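Staphylococcal enterotoxin-like toxin (Staphylococcus aureus, PDB 4DXF) probably binds carbohydrate, perhaps host glycans, and is built on the superantigen fold, an OB-fold domain joined to a beta-grasp domain. Local coordinates at residues Y56-V61 with G95-S100; V78-E83 with K91-G96. All blocks are in the same frame, centred on the assembly; numbering follows the deposited sequence.

Interaction 1: Y56-V61 with G95-S100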
ATOM      1  N   TYR A  56      18.156  -1.078   1.777  1.00 24.05           N
ATOM      2  CA  TYR A  56      16.906  -0.331   1.606  1.00 24.75           C
ATOM      3  C   TYR A  56      16.581   0.502   2.783  1.00 22.92           C
ATOM      4  O   TYR A  56      16.553   0.064   3.932  1.00 25.42           O
ATOM      5  CB  TYR A  56      15.692  -1.182   1.172  1.00 22.33           C
ATOM      6  CG  TYR A  56      15.902  -1.962  -0.059  1.00 23.42           C
ATOM      7  CD1 TYR A  56      16.764  -3.052  -0.088  1.00 22.24           C
ATOM      8  CD2 TYR A  56      15.216  -1.627  -1.272  1.00 21.95           C
ATOM      9  CE1 TYR A  56      16.981  -3.778  -1.281  1.00 21.24           C
ATOM     10  CE2 TYR A  56      15.423  -2.363  -2.446  1.00 24.09           C
ATOM     11  CZ  TYR A  56      16.261  -3.437  -2.442  1.00 23.68           C
ATOM     12  OH  TYR A  56      16.462  -4.140  -3.581  1.00 22.00           O
ATOM     13  N   LYS A  57      16.370   1.812   2.517  1.00 25.73           N
ATOM     14  CA  LYS A  57      16.051   2.724   3.601  1.00 24.29           C
ATOM     15  C   LYS A  57      14.567   2.929   3.669  1.00 23.93           C
ATOM     16  O   LYS A  57      13.979   3.562   2.754  1.00 22.96           O
ATOM     17  CB  LYS A  57      16.695   4.097   3.330  1.00 26.84           C
ATOM     18  CG  LYS A  57      18.222   4.042   3.169  1.00 28.31           C
ATOM     19  CD  LYS A  57      18.894   4.574   4.378  1.00 33.34           C
ATOM     20  CE  LYS A  57      20.379   4.414   4.092  1.00 35.77           C
ATOM     21  NZ  LYS A  57      20.941   3.703   5.218  1.00 33.02           N
ATOM     22  N   ILE A  58      13.946   2.462   4.718  1.00 21.74           N
ATOM     23  CA  ILE A  58      12.493   2.516   4.842  1.00 22.46           C
ATOM     24  C   ILE A  58      12.078   3.637   5.799  1.00 21.60           C
ATOM     25  O   ILE A  58      12.225   3.561   7.058  1.00 22.01           O
ATOM     26  CB  ILE A  58      11.823   1.134   5.281  1.00 21.39           C
ATOM     27  CG1 ILE A  58      12.347  -0.089   4.469  1.00 21.08           C
ATOM     28  CG2 ILE A  58      10.213   1.178   5.408  1.00 20.70           C
ATOM     29  CD1 ILE A  58      12.077   0.023   2.896  1.00 21.87           C
ATOM     30  N   ALA A  59      11.519   4.730   5.225  1.00 21.87           N
ATOM     31  CA  ALA A  59      11.036   5.777   6.118  1.00 22.95           C
ATOM     32  C   ALA A  59      10.052   5.429   7.214  1.00 23.67           C
ATOM     33  O   ALA A  59       8.993   4.794   7.005  1.00 22.43           O
ATOM     34  CB  ALA A  59      10.518   7.028   5.262  1.00 23.63           C
ATOM     35  N   LEU A  60      10.367   5.853   8.444  1.00 23.11           N
ATOM     36  CA  LEU A  60       9.473   5.619   9.572  1.00 26.94           C
ATOM     37  C   LEU A  60       8.527   6.814   9.759  1.00 29.74           C
ATOM     38  O   LEU A  60       8.901   7.853  10.326  1.00 31.55           O
ATOM     39  CB  LEU A  60      10.246   5.349  10.849  1.00 26.63           C
ATOM     40  CG  LEU A  60      11.215   4.160  10.631  1.00 28.41           C
ATOM     41  CD1 LEU A  60      12.268   4.005  11.765  1.00 26.90           C
ATOM     42  CD2 LEU A  60      10.377   2.853  10.529  1.00 30.50           C
ATOM     43  N   VAL A  61       7.320   6.659   9.234  1.00 30.34           N
ATOM     44  CA  VAL A  61       6.335   7.741   9.217  1.00 30.55           C
ATOM     45  C   VAL A  61       5.185   7.310  10.049  1.00 30.27           C
ATOM     46  O   VAL A  61       5.076   6.121  10.424  1.00 29.91           O
ATOM     47  CB  VAL A  61       5.876   8.091   7.771  1.00 30.16           C
ATOM     48  CG1 VAL A  61       7.038   8.627   6.970  1.00 30.25           C
ATOM     49  CG2 VAL A  61       5.235   6.827   7.093  1.00 32.69           C
ATOM     50  N   GLY A  95       6.990   3.568   4.753  1.00 20.95           N
ATOM     51  CA  GLY A  95       5.985   2.769   5.467  1.00 20.00           C
ATOM     52  C   GLY A  95       6.030   1.303   4.990  1.00 18.94           C
ATOM     53  O   GLY A  95       7.074   0.890   4.494  1.00 19.70           O
ATOM     54  N   GLY A  96       4.885   0.598   5.118  1.00 18.77           N
ATOM     55  CA  GLY A  96       4.736  -0.749   4.553  1.00 21.17           C
ATOM     56  C   GLY A  96       5.375  -1.813   5.431  1.00 21.50           C
ATOM     57  O   GLY A  96       5.596  -2.935   4.962  1.00 20.46           O
ATOM     58  N   ILE A  97       5.672  -1.460   6.687  1.00 19.73           N
ATOM     59  CA  ILE A  97       6.369  -2.487   7.596  1.00 18.76           C
ATOM     60  C   ILE A  97       5.373  -3.193   8.375  1.00 18.05           C
ATOM     61  O   ILE A  97       4.498  -2.538   9.029  1.00 19.99           O
ATOM     62  CB  ILE A  97       7.347  -1.775   8.587  1.00 18.00           C
ATOM     63  CG1 ILE A  97       8.323  -0.956   7.800  1.00 20.63           C
ATOM     64  CG2 ILE A  97       8.089  -2.864   9.419  1.00 18.63           C
ATOM     65  CD1 ILE A  97       9.124   0.080   8.633  1.00 19.44           C
ATOM     66  N   THR A  98       5.463  -4.566   8.404  1.00 18.02           N
ATOM     67  CA  THR A  98       4.490  -5.339   9.113  1.00 17.78           C
ATOM     68  C   THR A  98       5.262  -6.513   9.865  1.00 19.38           C
ATOM     69  O   THR A  98       6.390  -6.711   9.577  1.00 18.40           O
ATOM     70  CB  THR A  98       3.469  -6.072   8.189  1.00 18.40           C
ATOM     71  OG1 THR A  98       4.106  -6.805   7.190  1.00 16.30           O
ATOM     72  CG2 THR A  98       2.542  -4.969   7.464  1.00 18.71           C
ATOM     73  N   LYS A  99       4.572  -7.155  10.761  1.00 21.27           N
ATOM     74  CA  LYS A  99       5.055  -8.363  11.441  1.00 22.91           C
ATOM     75  C   LYS A  99       4.922  -9.557  10.499  1.00 22.69           C
ATOM     76  O   LYS A  99       3.908  -9.779   9.896  1.00 25.36           O
ATOM     77  CB  LYS A  99       4.241  -8.653  12.698  1.00 23.51           C
ATOM     78  CG  LYS A  99       4.892  -9.785  13.542  1.00 30.43           C
ATOM     79  CD  LYS A  99       4.470  -9.687  15.034  1.00 37.96           C
ATOM     80  CE  LYS A  99       3.208 -10.530  15.361  1.00 40.99           C
ATOM     81  NZ  LYS A  99       3.515 -11.980  15.679  1.00 39.06           N
ATOM     82  N   SER A 100       5.975 -10.357  10.416  1.00 22.53           N
ATOM     83  CA  SER A 100       5.961 -11.567   9.581  1.00 19.98           C
ATOM     84  C   SER A 100       4.889 -12.563  10.078  1.00 18.68           C
ATOM     85  O   SER A 100       4.531 -12.588  11.237  1.00 19.73           O
ATOM     86  CB  SER A 100       7.367 -12.241   9.660  1.00 20.00           C
ATOM     87  OG  SER A 100       8.430 -11.369   9.308  1.00 20.63           O
TER

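Interaction 2: V78-E83 with K91-G96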
ATOM      1  N   VAL A  78       8.381  -6.163   4.650  1.00 18.83           N
ATOM      2  CA  VAL A  78       8.214  -4.790   4.071  1.00 18.30           C
ATOM      3  C   VAL A  78       7.663  -4.905   2.686  1.00 17.49           C
ATOM      4  O   VAL A  78       8.138  -5.715   1.840  1.00 16.49           O
ATOM      5  CB  VAL A  78       9.551  -4.046   4.067  1.00 20.29           C
ATOM      6  CG1 VAL A  78       9.313  -2.541   3.699  1.00 23.48           C
ATOM      7  CG2 VAL A  78      10.230  -4.057   5.457  1.00 24.53           C
ATOM      8  N   PHE A  79       6.614  -4.065   2.435  1.00 18.10           N
ATOM      9  CA  PHE A  79       6.116  -3.908   1.094  1.00 18.95           C
ATOM     10  C   PHE A  79       6.800  -2.580   0.637  1.00 19.97           C
ATOM     11  O   PHE A  79       6.530  -1.530   1.294  1.00 19.59           O
ATOM     12  CB  PHE A  79       4.576  -3.796   1.154  1.00 18.96           C
ATOM     13  CG  PHE A  79       3.992  -3.548  -0.215  1.00 20.26           C
ATOM     14  CD1 PHE A  79       3.931  -4.578  -1.135  1.00 22.47           C
ATOM     15  CD2 PHE A  79       3.583  -2.282  -0.579  1.00 19.80           C
ATOM     16  CE1 PHE A  79       3.461  -4.354  -2.498  1.00 19.64           C
ATOM     17  CE2 PHE A  79       3.136  -2.011  -1.911  1.00 20.02           C
ATOM     18  CZ  PHE A  79       3.032  -3.039  -2.866  1.00 17.58           C
ATOM     19  N   VAL A  80       7.554  -2.662  -0.448  1.00 19.43           N
ATOM     20  CA  VAL A  80       8.449  -1.609  -0.961  1.00 20.01           C
ATOM     21  C   VAL A  80       7.936  -1.108  -2.296  1.00 19.34           C
ATOM     22  O   VAL A  80       7.742  -1.870  -3.220  1.00 20.65           O
ATOM     23  CB  VAL A  80       9.935  -2.092  -1.102  1.00 20.28           C
ATOM     24  CG1 VAL A  80      10.878  -1.043  -1.784  1.00 16.96           C
ATOM     25  CG2 VAL A  80      10.460  -2.491   0.228  1.00 21.09           C
ATOM     26  N   VAL A  81       7.893   0.231  -2.395  1.00 20.95           N
ATOM     27  CA  VAL A  81       7.712   0.868  -3.698  1.00 20.44           C
ATOM     28  C   VAL A  81       8.858   1.911  -3.753  1.00 19.66           C
ATOM     29  O   VAL A  81       8.796   2.876  -2.963  1.00 22.18           O
ATOM     30  CB  VAL A  81       6.317   1.605  -3.738  1.00 21.52           C
ATOM     31  CG1 VAL A  81       6.173   2.340  -5.134  1.00 23.62           C
ATOM     32  CG2 VAL A  81       5.170   0.627  -3.614  1.00 21.13           C
ATOM     33  N   LEU A  82       9.895   1.676  -4.561  1.00 21.25           N
ATOM     34  CA  LEU A  82      11.096   2.553  -4.556  1.00 21.24           C
ATOM     35  C   LEU A  82      10.619   3.901  -5.160  1.00 25.67           C
ATOM     36  O   LEU A  82       9.825   3.905  -6.106  1.00 24.16           O
ATOM     37  CB  LEU A  82      12.215   2.027  -5.369  1.00 22.21           C
ATOM     38  CG  LEU A  82      12.808   0.691  -4.880  1.00 23.24           C
ATOM     39  CD1 LEU A  82      13.791   0.209  -5.891  1.00 25.90           C
ATOM     40  CD2 LEU A  82      13.419   1.059  -3.512  1.00 23.85           C
ATOM     41  N   GLU A  83      11.055   4.982  -4.537  1.00 26.72           N
ATOM     42  CA  GLU A  83      10.589   6.323  -4.954  1.00 30.10           C
ATOM     43  C   GLU A  83      11.759   7.274  -4.955  1.00 32.68           C
ATOM     44  O   GLU A  83      12.756   7.055  -4.252  1.00 32.58           O
ATOM     45  CB  GLU A  83       9.610   6.860  -3.929  1.00 31.55           C
ATOM     46  CG  GLU A  83       8.258   6.290  -3.955  1.00 32.62           C
ATOM     47  CD  GLU A  83       7.287   7.002  -2.989  1.00 34.40           C
ATOM     48  OE1 GLU A  83       7.251   8.260  -2.921  1.00 38.46           O
ATOM     49  OE2 GLU A  83       6.467   6.339  -2.348  1.00 29.98           O
ATOM     50  N   LYS A  91      17.839   3.946  -2.515  1.00 30.43           N
ATOM     51  CA  LYS A  91      16.775   2.933  -2.301  1.00 28.82           C
ATOM     52  C   LYS A  91      15.978   3.338  -1.105  1.00 27.45           C
ATOM     53  O   LYS A  91      16.364   3.187   0.057  1.00 28.31           O
ATOM     54  CB  LYS A  91      17.401   1.536  -2.112  1.00 27.47           C
ATOM     55  CG  LYS A  91      18.275   1.144  -3.216  1.00 27.36           C
ATOM     56  CD  LYS A  91      17.494   0.672  -4.459  1.00 27.57           C
ATOM     57  CE  LYS A  91      18.410   0.124  -5.509  1.00 29.04           C
ATOM     58  NZ  LYS A  91      17.633  -0.311  -6.692  1.00 26.81           N
ATOM     59  N   TYR A  92      14.819   3.901  -1.396  1.00 24.95           N
ATOM     60  CA  TYR A  92      14.031   4.536  -0.447  1.00 23.46           C
ATOM     61  C   TYR A  92      12.599   4.165  -0.776  1.00 23.93           C
ATOM     62  O   TYR A  92      12.217   4.141  -1.971  1.00 25.07           O
ATOM     63  CB  TYR A  92      14.248   6.066  -0.638  1.00 25.01           C
ATOM     64  CG  TYR A  92      13.276   6.923   0.034  1.00 23.71           C
ATOM     65  CD1 TYR A  92      12.080   7.301  -0.626  1.00 29.38           C
ATOM     66  CD2 TYR A  92      13.526   7.466   1.293  1.00 24.32           C
ATOM     67  CE1 TYR A  92      11.130   8.136  -0.013  1.00 29.85           C
ATOM     68  CE2 TYR A  92      12.554   8.261   1.924  1.00 27.63           C
ATOM     69  CZ  TYR A  92      11.378   8.611   1.228  1.00 26.40           C
ATOM     70  OH  TYR A  92      10.479   9.450   1.831  1.00 32.97           O
ATOM     71  N   SER A  93      11.855   3.919   0.283  1.00 21.51           N
ATOM     72  CA  SER A  93      10.438   3.592   0.343  1.00 21.13           C
ATOM     73  C   SER A  93       9.779   4.044   1.651  1.00 21.70           C
ATOM     74  O   SER A  93      10.442   4.273   2.707  1.00 23.82           O
ATOM     75  CB  SER A  93      10.232   2.088   0.002  1.00 20.03           C
ATOM     76  OG  SER A  93       8.894   1.749   0.008  1.00 19.40           O
ATOM     77  N   VAL A  94       8.462   4.222   1.643  1.00 21.48           N
ATOM     78  CA  VAL A  94       7.787   4.815   2.769  1.00 22.57           C
ATOM     79  C   VAL A  94       6.799   3.892   3.454  1.00 23.38           C
ATOM     80  O   VAL A  94       5.857   3.437   2.797  1.00 25.12           O
ATOM     81  CB  VAL A  94       7.030   6.111   2.311  1.00 21.89           C
ATOM     82  CG1 VAL A  94       6.348   6.702   3.501  1.00 25.21           C
ATOM     83  CG2 VAL A  94       8.043   7.051   1.685  1.00 21.63           C
ATOM     84  N   GLY A  95       6.990   3.568   4.753  1.00 20.95           N
ATOM     85  CA  GLY A  95       5.985   2.769   5.467  1.00 20.00           C
ATOM     86  C   GLY A  95       6.030   1.303   4.990  1.00 18.94           C
ATOM     87  O   GLY A  95       7.074   0.890   4.494  1.00 19.70           O
ATOM     88  N   GLY A  96       4.885   0.598   5.118  1.00 18.77           N
ATOM     89  CA  GLY A  96       4.736  -0.749   4.553  1.00 21.17           C
ATOM     90  C   GLY A  96       5.375  -1.813   5.431  1.00 21.50           C
ATOM     91  O   GLY A  96       5.596  -2.935   4.962  1.00 20.46           O
TER
HETATM   92  O   HOH W   1       8.185   0.394   2.174  1.00 25.03           O
HETATM   93  O   HOH W   2       7.302   4.289  -1.074  1.00 23.51           O
HETATM   94  O   HOH W   3      14.486   4.942  -4.286  1.00 27.04           O

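Interaction 1: Y56-V61 with G95-S100
The end of the Ile97 side chain touches both Ile58 and Leu60. The Ile97 methyl CD1 lies 3.6 Å from Ile58 CG2 and equally 3.6 Å from Leu60 CD2. Ile97 CG1 also touches the first of these, at 3.7 Å from Ile58 CG2. So one ethyl arm meets the branch methyl of one residue and a terminal methyl of the other. The side chains cross at a slant rather than lying alongside.

Ile58 CG2 has a second neighbour, Gly95 O, at 3.3 Å. This methyl is anti to the backbone N about the CA-CB bond, which turns it to the second segment while CG1 takes the place beside the nitrogen. In Leu60, CG sits beside its own N (chi1 -56°), and chi2 of 167° sets CD1 anti to CA, which leaves CD2 as the branch that meets Ile97 CD1.

The backbones meet at a single hydrogen bond. Gly95 N donates it to Ala59 O over 3.3 Å, with 154° at the hydrogen. The donor lies in the carbonyl plane, so the bond is long but well directed. Val61 CG2 flanks it loosely, 4.4 Å from Gly95 N.

Gly95 and Gly96, both at positive phi, interrupt strand 92-99, which is the parallel neighbour of strand 56-59 in the OB-fold domain. Ile97 follows this interruption and points back toward strand 56-59. Met47 of strand 46-49 packs on both Leu60 and Ile97. Val78 and Val80 of strand 76-80 cover Ile58, and Val76 adjoins Ile97.

The chemistry is mainly apolar. The one backbone bond fixes Gly95 against Ala59. The contact therefore rests on buried packing of three branched side chains, with a single directional bond to set its alignment.

Interaction 2: V78-E83 with K91-G96
Phe79 N bonds to Gly96 O and Glu83 N to Tyr92 O, both at 2.9 Å, while the segments run 129° apart end to end. They belong to the beta hairpin of strands 76-80 and 92-99 in the OB-fold domain. The pairing is irregular between these two bonds, and Ser93 bridges it with its side chain.

Ser93 CB points toward the other strand, and OG is anti to the backbone N (chi1 -178°). There OG accepts a hydrogen bond from Val81 N at 3.0 Å, so a side chain takes part in the strand pairing here. Ser93 CB rests on Val80 CG1 at 3.7 Å.

Toward the loop that joins the strands, Leu82 CD1 reaches Lys91 NZ at 4.0 Å, and the two chains cross obliquely. The Lys91 ammonium also makes a cation-pi contact with Phe54. The Tyr92 ring lies by Glu83, with CD1 4.1 Å from Glu83 CB. Glu83 OE2 is held by Tyr22 OH and by water 2, which also joins Val81 O and Val94 N across the hairpin. Helix 138-153 covers Phe79 and Val81.

Beside Gly95 and Gly96, water 1 links the two segments. It donates hydrogen bonds to Phe79 O and Gly95 O and accepts one from Ser93 OG, with 2.7 Å between the water oxygen and Ser93 OG.

Overall arrangement
Both contacts lie in the OB-fold domain, with centres about 7 Å apart. They share strand 92-99, which has strand 76-80 on one side and strand 56-59 on the other. Along the chain, 56-61 comes first, then 78-83, and then 91-100, where both interactions end. Gly95 and Gly96 belong to both. Interaction 1 faces the parallel neighbour, and interaction 2 the antiparallel hairpin partner. Ala59 N and Ser93 O, 2.8 Å apart, probably form a hydrogen bond between them, and Ile58 packs on Val78. The broken strand is thus bonded to both neighbours within one sheet of the OB-fold domain, and both contacts are buried.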